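Local coordinates for protein glutathione reductase (Bartonella henselae, PDB 3O0H) that probably reduces glutathione disulfide to glutathione with NADPH, passing electrons through its bound FAD and a redox-active cysteine pair, at residues B[83-91]-B[399-407]; B[201-209]-B[363-371]. All blocks are in the same frame, centred on the assembly; numbering follows the deposited sequence.

Contact 1 of 2, residues B[83-91]-B[399-407]; sequences QEFSKSIGF and RNVLSGSPE
Two flat groups, the F91 ring and the R399 guanidinium, organise this contact. L402 lays its CB over one face of the F91 ring, 4.1 Å from the centroid but displaced toward the rim, a CH-pi contact. At the ring edge, F91 CE2 comes within 3.6 Å of R399 O, and Y81 of the second subunit meets this ring. The guanidinium has K87 CD over one face and the carboxylate of E84 at its edge. The motif is a helix-helix crossing between domains: the end of helix 69-88 in the FAD-binding region meets helix 398-403 of the dimerisation domain, the axes of 83-88 and 399-403 running 70° apart.

The central link is an end-on, two-nitrogen salt bridge. R399 NH2 donates to E84 OE2 at 2.6 Å, and R399 NH1 donates to the syn lone pair of E84 OE1 at 3.2 Å. Both oxygens lie near the guanidinium plane, although the carboxylate is turned 36° to it. A bend at chi3 (81°) swings the end of R399 toward the acid, and NH1 has a second salt-bridge partner in E430. K87 reaches past S403 into a salt bridge with E407, K87 NZ lying 3.1 Å from E407 OE1 though its hydrogen bonds are weak. K87 NZ and R399 NH1 lie 4.0 Å apart, each paired with its own acid. An ST turn, S405 OG accepting from E407 N, shapes the chain before E407.

Where the backbones come nearest, G90 has no side chain to hold them apart. K87 O lies 3.3 Å from S403 CB, and one water joins S86 O, G90 N and S403 O. A second water donates to G90 O and L402 O, beside the CA-H...O contact that sets G90 CA 3.4 Å from L402 O.

Contact 2 of 2, residues B[201-209]-B[363-371]; sequences YIGVEFANI and TAVFSQPEI. With FAD (flavin-adenine dinucleotide), chain H.
V365 and E205 form the tight half of this contact, in which the helix after the glycine-rich turn of a Rossmann-type domain, probably the NADPH-binding one, leans on the edge strand 363-365 of the dimerisation domain. V365 CG1 sits 3.7 Å from V204 CG2 and 4.0 Å from Y201 CB, the two valine side chains crossing at about a right angle. Beside them, E205 reaches out with an extended chain. Its OE2 accepts from F366 N at 2.7 Å, met on the anti side of the carboxylate, and so grips the centre of an inverse gamma turn that ends the strand.

Toward Q368, which is partly exposed, the fit is looser and more polar. N208 OD1 and Q368 O lie 3.2 Å apart, two acceptors that cannot bond each other; K245 NZ donates to both and reconciles them. Q368 OE1 hydrogen-bonds S79 OG, while a water sits between E205 O and F366 O. The chain then turns at the cis peptide before P369, where S367 OG donates to P369 O.

At the opposite end of the helix, the CB of Y201 points toward the strand, but CG sits between backbone N and carbonyl carbon (chi1 83°), leading the ring away from V365 to the flavin. Its OH lies 3.1 Å from FAD C9A, with FAD N5 at the ring edge. I202 CD1 also touches the isoalloxazine.

The chemistry implies a second-shell role for E205: while OE2 fixes the turn at F366, OE1 forms a salt bridge with K72, whose NZ also hydrogen-bonds FAD, consistent with E205 positioning that lysine beside the flavin.

Along the chain the order is 83-91, 201-209, 363-371, 399-407, so contact 2 is nested inside the loop closed by contact 1. Their centres lie 21 Å apart and their nearest atoms about 6 Å, without touching. Helix 69-88 connects them: its end belongs to contact 1, whereas K72, F76 and S79 from its earlier turns meet residues of contact 2. Both also draw on the dimerisation domain, contact 2 at the strand that is outermost within this chain in its antiparallel sheet and contact 1 at the helix between strands 387-395 and 409-416. The dimerisation domain thus meets the nucleotide-binding parts at two places, one of them beside the flavin. Both places also touch the second subunit.

Contact 1 of 2, residues B[83-91]-B[399-407]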
# COMPACT_ATOMS: atom_id res chain seq x y z
N GLN B 83 -0.80 -8.58 17.58
CA GLN B 83 0.57 -8.49 17.04
C GLN B 83 1.01 -7.04 16.77
O GLN B 83 2.16 -6.72 16.94
CB GLN B 83 0.75 -9.36 15.77
N GLU B 84 0.07 -6.17 16.41
CA GLU B 84 0.36 -4.75 16.25
C GLU B 84 0.74 -4.09 17.59
O GLU B 84 1.75 -3.39 17.68
CB GLU B 84 -0.84 -4.10 15.59
CG GLU B 84 -0.71 -2.66 15.20
CD GLU B 84 0.24 -2.41 14.05
OE1 GLU B 84 0.61 -3.39 13.35
OE2 GLU B 84 0.60 -1.22 13.84
N PHE B 85 -0.03 -4.33 18.65
CA PHE B 85 0.34 -3.79 19.95
C PHE B 85 1.73 -4.19 20.40
O PHE B 85 2.45 -3.38 20.99
CB PHE B 85 -0.61 -4.22 21.06
CG PHE B 85 -2.05 -3.84 20.82
CD1 PHE B 85 -2.39 -2.83 19.91
CD2 PHE B 85 -3.04 -4.47 21.51
CE1 PHE B 85 -3.73 -2.49 19.71
CE2 PHE B 85 -4.37 -4.15 21.31
CZ PHE B 85 -4.72 -3.14 20.41
N SER B 86 2.12 -5.42 20.10
CA SER B 86 3.43 -5.88 20.55
C SER B 86 4.55 -5.13 19.80
O SER B 86 5.60 -4.89 20.36
CB SER B 86 3.54 -7.41 20.46
OG SER B 86 3.82 -7.82 19.15
N LYS B 87 4.29 -4.69 18.57
CA LYS B 87 5.24 -3.83 17.88
C LYS B 87 5.38 -2.42 18.47
O LYS B 87 6.38 -1.75 18.21
CB LYS B 87 4.92 -3.72 16.39
CG LYS B 87 5.10 -5.08 15.67
CD LYS B 87 4.83 -4.96 14.20
CE LYS B 87 4.41 -6.29 13.61
NZ LYS B 87 3.47 -6.06 12.51
N SER B 88 4.41 -1.97 19.24
CA SER B 88 4.44 -0.62 19.77
C SER B 88 5.46 -0.47 20.89
O SER B 88 5.90 0.64 21.15
CB SER B 88 3.05 -0.22 20.30
OG SER B 88 2.85 -0.80 21.57
N ILE B 89 5.83 -1.57 21.54
CA ILE B 89 6.79 -1.55 22.66
C ILE B 89 8.15 -0.94 22.27
O ILE B 89 8.72 -0.12 22.99
CB ILE B 89 6.97 -2.97 23.30
CG1 ILE B 89 5.58 -3.47 23.77
CG2 ILE B 89 7.95 -2.92 24.48
CD1 ILE B 89 5.57 -4.79 24.44
N GLY B 90 8.67 -1.36 21.12
CA GLY B 90 9.96 -0.84 20.68
C GLY B 90 9.94 0.66 20.44
O GLY B 90 10.96 1.30 20.47
N PHE B 91 8.77 1.24 20.21
CA PHE B 91 8.63 2.68 20.00
C PHE B 91 8.29 3.48 21.25
O PHE B 91 7.97 4.67 21.16
CB PHE B 91 7.56 2.92 18.94
CG PHE B 91 7.97 2.52 17.56
CD1 PHE B 91 8.60 3.42 16.72
CD2 PHE B 91 7.75 1.22 17.10
CE1 PHE B 91 8.97 3.06 15.45
CE2 PHE B 91 8.14 0.86 15.82
CZ PHE B 91 8.75 1.78 14.99
N ARG B 399 10.07 -0.31 10.28
CA ARG B 399 9.24 -0.40 11.48
C ARG B 399 9.57 -1.61 12.35
O ARG B 399 9.46 -1.56 13.57
CB ARG B 399 7.78 -0.43 11.08
CG ARG B 399 6.85 -0.34 12.28
CD ARG B 399 5.46 0.12 11.88
NE ARG B 399 4.62 -0.95 11.33
CZ ARG B 399 3.46 -1.36 11.87
NH1 ARG B 399 2.77 -2.34 11.30
NH2 ARG B 399 2.99 -0.81 12.97
N ASN B 400 9.99 -2.71 11.72
CA ASN B 400 10.29 -3.92 12.47
C ASN B 400 11.66 -3.87 13.12
O ASN B 400 11.85 -4.48 14.16
CB ASN B 400 10.11 -5.17 11.62
CG ASN B 400 8.70 -5.31 11.11
OD1 ASN B 400 7.77 -4.67 11.61
ND2 ASN B 400 8.51 -6.15 10.13
N VAL B 401 12.59 -3.12 12.54
CA VAL B 401 13.87 -2.79 13.19
C VAL B 401 13.71 -2.45 14.65
O VAL B 401 14.27 -3.15 15.49
CB VAL B 401 14.59 -1.59 12.52
N LEU B 402 12.95 -1.39 14.97
CA LEU B 402 12.73 -0.97 16.36
C LEU B 402 11.91 -1.96 17.19
O LEU B 402 12.17 -2.17 18.39
CB LEU B 402 12.07 0.42 16.42
CG LEU B 402 13.02 1.58 16.78
CD1 LEU B 402 14.17 1.66 15.81
CD2 LEU B 402 12.28 2.92 16.86
N SER B 403 10.90 -2.54 16.56
CA SER B 403 9.94 -3.36 17.27
C SER B 403 10.48 -4.76 17.61
O SER B 403 9.95 -5.42 18.51
CB SER B 403 8.62 -3.46 16.48
OG SER B 403 8.77 -4.22 15.30
N GLY B 404 11.53 -5.21 16.93
CA GLY B 404 12.11 -6.52 17.21
C GLY B 404 11.20 -7.62 16.65
O GLY B 404 11.20 -8.76 17.11
N SER B 405 10.39 -7.26 15.68
CA SER B 405 9.46 -8.21 15.09
C SER B 405 10.21 -9.08 14.07
O SER B 405 11.07 -8.58 13.34
CB SER B 405 8.32 -7.45 14.39
OG SER B 405 7.64 -8.27 13.45
N PRO B 406 9.85 -10.36 13.97
CA PRO B 406 10.43 -11.25 12.94
C PRO B 406 9.85 -11.06 11.52
O PRO B 406 10.29 -11.72 10.59
CB PRO B 406 10.09 -12.65 13.47
CG PRO B 406 8.85 -12.47 14.28
CD PRO B 406 8.90 -11.08 14.85
N GLU B 407 8.90 -10.16 11.36
CA GLU B 407 8.21 -10.03 10.09
C GLU B 407 9.12 -9.38 9.06
O GLU B 407 9.75 -8.33 9.32
CB GLU B 407 6.92 -9.24 10.26
CG GLU B 407 5.89 -9.89 11.20
CD GLU B 407 4.64 -9.03 11.38
OE1 GLU B 407 4.38 -8.16 10.49
OE2 GLU B 407 3.92 -9.21 12.37
O HOH W 1 8.24 -4.08 20.10
O HOH W 2 13.37 -0.61 20.29

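Contact 2 of 2, residues B[201-209]-B[363-371]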
# COMPACT_ATOMS: atom_id res chain seq x y z
N TYR B 201 -6.66 -20.81 0.06
CA TYR B 201 -6.68 -19.46 0.60
C TYR B 201 -7.67 -19.34 1.74
O TYR B 201 -7.38 -18.64 2.72
CB TYR B 201 -6.92 -18.42 -0.52
CG TYR B 201 -8.37 -18.19 -0.91
CD1 TYR B 201 -9.02 -19.00 -1.84
CD2 TYR B 201 -9.09 -17.14 -0.36
CE1 TYR B 201 -10.37 -18.77 -2.19
CE2 TYR B 201 -10.41 -16.89 -0.71
CZ TYR B 201 -11.05 -17.71 -1.63
OH TYR B 201 -12.37 -17.45 -1.95
N ILE B 202 -8.81 -20.03 1.66
CA ILE B 202 -9.79 -19.90 2.76
C ILE B 202 -9.23 -20.50 4.08
O ILE B 202 -9.27 -19.87 5.18
CB ILE B 202 -11.19 -20.44 2.40
CG1 ILE B 202 -11.87 -19.50 1.39
CG2 ILE B 202 -12.05 -20.50 3.62
CD1 ILE B 202 -13.02 -20.12 0.58
N GLY B 203 -8.68 -21.69 3.99
CA GLY B 203 -8.12 -22.31 5.17
C GLY B 203 -6.95 -21.56 5.81
O GLY B 203 -6.92 -21.40 7.05
N VAL B 204 -6.01 -21.06 5.00
CA VAL B 204 -4.91 -20.32 5.55
C VAL B 204 -5.35 -18.97 6.12
O VAL B 204 -4.79 -18.52 7.13
CB VAL B 204 -3.69 -20.12 4.61
CG1 VAL B 204 -3.17 -21.46 4.13
CG2 VAL B 204 -3.95 -19.13 3.50
N GLU B 205 -6.34 -18.35 5.53
CA GLU B 205 -6.83 -17.06 6.05
C GLU B 205 -7.43 -17.28 7.44
O GLU B 205 -7.14 -16.54 8.35
CB GLU B 205 -7.83 -16.42 5.11
CG GLU B 205 -7.15 -15.75 3.91
CD GLU B 205 -8.09 -15.26 2.84
OE1 GLU B 205 -9.28 -15.62 2.83
OE2 GLU B 205 -7.65 -14.49 1.96
N PHE B 206 -8.28 -18.29 7.58
CA PHE B 206 -8.96 -18.55 8.85
C PHE B 206 -8.04 -19.16 9.90
O PHE B 206 -8.14 -18.80 11.04
CB PHE B 206 -10.20 -19.42 8.64
CG PHE B 206 -11.39 -18.64 8.15
CD1 PHE B 206 -12.11 -17.82 9.04
CD2 PHE B 206 -11.75 -18.65 6.83
CE1 PHE B 206 -13.19 -17.06 8.59
CE2 PHE B 206 -12.87 -17.93 6.38
CZ PHE B 206 -13.55 -17.12 7.27
N ALA B 207 -7.08 -19.99 9.51
CA ALA B 207 -6.04 -20.42 10.45
C ALA B 207 -5.35 -19.22 11.09
O ALA B 207 -5.20 -19.18 12.32
CB ALA B 207 -5.00 -21.40 9.82
N ASN B 208 -4.95 -18.23 10.29
CA ASN B 208 -4.25 -17.11 10.83
C ASN B 208 -5.15 -16.19 11.64
O ASN B 208 -4.69 -15.59 12.64
CB ASN B 208 -3.50 -16.33 9.74
CG ASN B 208 -2.29 -17.06 9.26
OD1 ASN B 208 -1.34 -17.31 10.05
ND2 ASN B 208 -2.29 -17.44 7.98
N ILE B 209 -6.41 -16.09 11.26
CA ILE B 209 -7.40 -15.33 12.03
C ILE B 209 -7.54 -15.93 13.44
O ILE B 209 -7.37 -15.23 14.42
CB ILE B 209 -8.76 -15.24 11.31
CG1 ILE B 209 -8.71 -14.20 10.19
CG2 ILE B 209 -9.93 -14.87 12.25
CD1 ILE B 209 -9.80 -14.43 9.13
N THR B 363 -4.38 -11.33 -7.52
CA THR B 363 -5.05 -11.93 -6.41
C THR B 363 -4.32 -11.66 -5.11
O THR B 363 -3.13 -11.39 -5.11
CB THR B 363 -5.35 -13.44 -6.60
OG1 THR B 363 -4.16 -14.18 -6.85
CG2 THR B 363 -6.29 -13.65 -7.78
N ALA B 364 -5.10 -11.65 -4.03
CA ALA B 364 -4.58 -11.46 -2.68
C ALA B 364 -4.98 -12.65 -1.82
O ALA B 364 -5.99 -13.28 -2.08
CB ALA B 364 -5.10 -10.13 -2.07
N VAL B 365 -4.17 -12.97 -0.80
CA VAL B 365 -4.60 -13.85 0.28
C VAL B 365 -4.39 -13.10 1.58
O VAL B 365 -3.28 -12.64 1.80
CB VAL B 365 -3.77 -15.15 0.31
CG1 VAL B 365 -4.30 -16.10 1.39
CG2 VAL B 365 -3.74 -15.81 -1.09
N PHE B 366 -5.45 -12.93 2.39
CA PHE B 366 -5.34 -12.23 3.66
C PHE B 366 -4.96 -13.18 4.77
O PHE B 366 -5.58 -13.26 5.85
CB PHE B 366 -6.58 -11.40 3.93
CG PHE B 366 -6.67 -10.25 2.97
CD1 PHE B 366 -7.44 -10.35 1.82
CD2 PHE B 366 -5.87 -9.12 3.16
CE1 PHE B 366 -7.49 -9.29 0.90
CE2 PHE B 366 -5.90 -8.06 2.24
CZ PHE B 366 -6.71 -8.15 1.13
N SER B 367 -3.90 -13.90 4.46
CA SER B 367 -3.13 -14.63 5.43
C SER B 367 -2.31 -13.62 6.26
O SER B 367 -2.33 -12.39 6.01
CB SER B 367 -2.23 -15.64 4.70
OG SER B 367 -1.55 -15.02 3.62
N GLN B 368 -1.61 -14.14 7.25
CA GLN B 368 -0.67 -13.34 8.03
C GLN B 368 0.63 -14.13 8.15
O GLN B 368 0.67 -15.11 8.85
CB GLN B 368 -1.23 -13.00 9.40
CG GLN B 368 -2.63 -12.29 9.30
CD GLN B 368 -3.36 -12.17 10.63
OE1 GLN B 368 -4.49 -12.67 10.81
NE2 GLN B 368 -2.72 -11.54 11.55
N PRO B 369 1.66 -13.72 7.42
CA PRO B 369 1.73 -12.58 6.50
C PRO B 369 0.83 -12.69 5.26
O PRO B 369 0.50 -13.79 4.82
CB PRO B 369 3.21 -12.55 6.07
CG PRO B 369 3.78 -13.88 6.49
CD PRO B 369 2.95 -14.43 7.57
N GLU B 370 0.41 -11.51 4.79
CA GLU B 370 -0.41 -11.30 3.64
C GLU B 370 0.36 -11.59 2.36
O GLU B 370 1.60 -11.45 2.30
CB GLU B 370 -0.91 -9.84 3.58
CG GLU B 370 -1.72 -9.37 4.75
CD GLU B 370 -1.75 -7.85 4.81
OE1 GLU B 370 -2.56 -7.27 4.03
OE2 GLU B 370 -0.96 -7.27 5.61
N ILE B 371 -0.39 -11.99 1.34
CA ILE B 371 0.15 -12.32 0.04
C ILE B 371 -0.58 -11.50 -1.05
O ILE B 371 -1.81 -11.30 -0.98
CB ILE B 371 -0.04 -13.82 -0.26
CG1 ILE B 371 0.99 -14.64 0.50
CG2 ILE B 371 0.10 -14.14 -1.77
CD1 ILE B 371 0.65 -16.19 0.50
PA FAD H . -22.51 -15.06 -5.20
O1A FAD H . -22.12 -16.27 -4.41
O2A FAD H . -21.97 -13.77 -4.65
O5B FAD H . -24.09 -14.92 -5.37
C5B FAD H . -24.95 -16.00 -5.70
C4B FAD H . -26.27 -15.68 -5.01
O4B FAD H . -27.32 -16.48 -5.53
C3B FAD H . -26.25 -15.92 -3.50
O3B FAD H . -26.72 -14.76 -2.82
C2B FAD H . -27.20 -17.08 -3.29
O2B FAD H . -27.90 -16.95 -2.08
C1B FAD H . -28.16 -16.97 -4.43
N9A FAD H . -28.75 -18.16 -5.06
C8A FAD H . -28.11 -19.28 -5.50
N7A FAD H . -29.01 -20.05 -6.15
C5A FAD H . -30.21 -19.40 -6.12
C6A FAD H . -31.43 -19.66 -6.67
N6A FAD H . -31.69 -20.79 -7.36
N1A FAD H . -32.46 -18.77 -6.49
C2A FAD H . -32.23 -17.61 -5.79
N3A FAD H . -31.01 -17.32 -5.27
C4A FAD H . -30.02 -18.20 -5.48
N1 FAD H . -13.45 -13.21 -3.60
C2 FAD H . -12.59 -12.14 -3.75
O2 FAD H . -12.46 -11.51 -4.83
N3 FAD H . -11.86 -11.75 -2.69
C4 FAD H . -11.97 -12.34 -1.45
O4 FAD H . -11.28 -11.87 -0.53
C4X FAD H . -12.84 -13.42 -1.29
N5 FAD H . -13.00 -14.04 -0.08
C5X FAD H . -13.92 -15.08 0.01
C6 FAD H . -14.06 -15.71 1.24
C7 FAD H . -14.97 -16.74 1.40
C7M FAD H . -15.09 -17.39 2.77
C8 FAD H . -15.75 -17.15 0.34
C8M FAD H . -16.72 -18.30 0.48
C9 FAD H . -15.59 -16.54 -0.91
C9A FAD H . -14.67 -15.50 -1.07
N10 FAD H . -14.49 -14.86 -2.28
C10 FAD H . -13.60 -13.82 -2.39
C1' FAD H . -15.23 -15.25 -3.50
C2' FAD H . -16.44 -14.40 -3.78
O2' FAD H . -17.34 -14.51 -2.69
C3' FAD H . -17.09 -14.90 -5.04
O3' FAD H . -16.17 -15.08 -6.11
C4' FAD H . -18.26 -14.03 -5.43
O4' FAD H . -19.16 -13.97 -4.32
C5' FAD H . -19.00 -14.60 -6.63
O5' FAD H . -20.07 -13.72 -7.03
P FAD H . -21.33 -14.42 -7.74
O1P FAD H . -22.28 -13.35 -8.25
O2P FAD H . -20.84 -15.36 -8.81
O3P FAD H . -22.03 -15.38 -6.70
O HOH W 3 -5.54 -14.23 8.32